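Local coordinates for protein CELL division inhibitor (Pyrococcus furiosus, PDB 1G3Q) that binds adenine nucleotide and probably hydrolyses ATP as a MinD-type P-loop ATPase linked to the control of cell division, at residues S6-K11 with A137-N142. Residues are numbered along the deposited sequence; the frame is centred on the assembly and turned at random.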
loop_
_atom_site.group_PDB
_atom_site.type_symbol
_atom_site.label_atom_id
_atom_site.label_comp_id
_atom_site.label_asym_id
_atom_site.label_seq_id
_atom_site.Cartn_x
_atom_site.Cartn_y
_atom_site.Cartn_z
ATOM N N SER A 6 5.580 4.174 1.294
ATOM C CA SER A 6 4.743 4.252 0.104
ATOM C C SER A 6 4.714 2.889 -0.584
ATOM O O SER A 6 5.762 2.303 -0.864
ATOM C CB SER A 6 5.284 5.309 -0.865
ATOM O OG SER A 6 5.263 6.599 -0.279
ATOM N N ILE A 7 3.510 2.383 -0.838
ATOM C CA ILE A 7 3.325 1.095 -1.503
ATOM C C ILE A 7 3.122 1.481 -2.961
ATOM O O ILE A 7 2.081 2.022 -3.321
ATOM C CB ILE A 7 2.071 0.369 -0.970
ATOM C CG1 ILE A 7 2.113 0.319 0.561
ATOM C CG2 ILE A 7 1.994 -1.039 -1.543
ATOM C CD1 ILE A 7 3.360 -0.339 1.133
ATOM N N VAL A 8 4.113 1.188 -3.797
ATOM C CA VAL A 8 4.070 1.609 -5.196
ATOM C C VAL A 8 4.238 0.533 -6.256
ATOM O O VAL A 8 4.546 -0.619 -5.958
ATOM C CB VAL A 8 5.163 2.670 -5.440
ATOM C CG1 VAL A 8 5.087 3.747 -4.364
ATOM C CG2 VAL A 8 6.543 2.008 -5.416
ATOM N N SER A 9 4.044 0.939 -7.508
ATOM C CA SER A 9 4.186 0.035 -8.641
ATOM C C SER A 9 4.274 0.786 -9.961
ATOM O O SER A 9 3.901 1.960 -10.054
ATOM C CB SER A 9 3.010 -0.937 -8.704
ATOM O OG SER A 9 3.186 -1.851 -9.771
ATOM N N GLY A 10 4.770 0.095 -10.981
ATOM C CA GLY A 10 4.881 0.695 -12.295
ATOM C C GLY A 10 3.566 0.541 -13.031
ATOM O O GLY A 10 3.264 1.297 -13.952
ATOM N N LYS A 11 2.776 -0.443 -12.619
ATOM C CA LYS A 11 1.483 -0.695 -13.246
ATOM C C LYS A 11 0.388 -0.911 -12.212
ATOM O O LYS A 11 0.662 -1.248 -11.061
ATOM C CB LYS A 11 1.555 -1.931 -14.145
ATOM C CG LYS A 11 2.506 -1.811 -15.324
ATOM C CD LYS A 11 2.432 -3.063 -16.191
ATOM C CE LYS A 11 3.295 -2.942 -17.432
ATOM N NZ LYS A 11 3.212 -4.181 -18.257
ATOM N N ALA A 137 9.929 3.317 0.464
ATOM C CA ALA A 137 9.118 2.778 -0.614
ATOM C C ALA A 137 9.217 1.262 -0.711
ATOM O O ALA A 137 10.307 0.686 -0.657
ATOM C CB ALA A 137 9.525 3.412 -1.945
ATOM N N LEU A 138 8.062 0.621 -0.839
ATOM C CA LEU A 138 8.002 -0.824 -0.986
ATOM C C LEU A 138 7.461 -1.051 -2.389
ATOM O O LEU A 138 6.292 -0.783 -2.662
ATOM C CB LEU A 138 7.055 -1.446 0.047
ATOM C CG LEU A 138 6.876 -2.966 -0.054
ATOM C CD1 LEU A 138 8.214 -3.655 0.178
ATOM C CD2 LEU A 138 5.853 -3.443 0.971
ATOM N N LEU A 139 8.318 -1.531 -3.281
ATOM C CA LEU A 139 7.915 -1.767 -4.657
ATOM C C LEU A 139 7.063 -3.021 -4.782
ATOM O O LEU A 139 7.399 -4.070 -4.230
ATOM C CB LEU A 139 9.152 -1.898 -5.557
ATOM C CG LEU A 139 10.274 -0.869 -5.374
ATOM C CD1 LEU A 139 11.341 -1.100 -6.443
ATOM C CD2 LEU A 139 9.725 0.541 -5.479
ATOM N N VAL A 140 5.952 -2.904 -5.500
ATOM C CA VAL A 140 5.064 -4.037 -5.719
ATOM C C VAL A 140 5.042 -4.317 -7.215
ATOM O O VAL A 140 4.788 -3.420 -8.017
ATOM C CB VAL A 140 3.625 -3.738 -5.241
ATOM C CG1 VAL A 140 2.727 -4.921 -5.540
ATOM C CG2 VAL A 140 3.626 -3.441 -3.747
ATOM N N THR A 141 5.312 -5.562 -7.586
ATOM C CA THR A 141 5.345 -5.936 -8.991
ATOM C C THR A 141 4.886 -7.369 -9.212
ATOM O O THR A 141 4.802 -8.159 -8.273
ATOM C CB THR A 141 6.774 -5.810 -9.553
ATOM O OG1 THR A 141 6.772 -6.116 -10.955
ATOM C CG2 THR A 141 7.705 -6.781 -8.836
ATOM N N ASN A 142 4.582 -7.691 -10.464
ATOM C CA ASN A 142 4.172 -9.038 -10.827
ATOM C C ASN A 142 5.347 -9.651 -11.588
ATOM O O ASN A 142 6.280 -8.941 -11.958
ATOM C CB ASN A 142 2.915 -9.006 -11.694
ATOM C CG ASN A 142 1.725 -8.407 -10.965
ATOM O OD1 ASN A 142 1.577 -8.578 -9.752
ATOM N ND2 ASN A 142 0.864 -7.713 -11.702
#
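Strands 6-8 and 137-141 run parallel, their axes 20° apart and 4.8 Å at closest approach, and pair Ser6 with Ala137, Ile7 with Leu138 and Val8 with Leu139. Three backbone hydrogen bonds join them: Leu138 N gives to Ser6 O at 2.8 Å, Val8 N to Leu138 O at 3.1 Å, and Val140 N to Val8 O at 2.7 Å. The last is the most bent of the three, with 147° at the hydrogen.

On one face Ile7 touches two residues of strand 137-141 with separate branches. Its CG2, anti to the backbone N, meets Val140 CG2 at 3.6 Å, while Ile7 also lies alongside Leu138, its CD1 4.0 Å from Leu138 CD2. On the face shared by Ser6 and Ala137, Val8 CG2 meets Leu139 CD2 at 3.5 Å, the two side chains crossing at a slant. Beyond the last bridge the contact turns polar. Ser9 OG, swung anti to its own N (chi1 -177°), comes within 2.8 Å of Val140 O, but its single proton may go instead to another acceptor, and OG is also hydrogen-bonded to Thr14 OG1 of the ADP-binding loop.

These are adjacent interior strands of the sheet in a P-loop NTPase fold. Strand 114-118 borders the first through Ile7, and strand 164-173 the second through Ala137. Helix 16-29, which follows the P-loop, covers Ile7 and Leu138 with Thr20, Val19 and Leu23, whereas helix 145-160 meets Ser9 through Thr151.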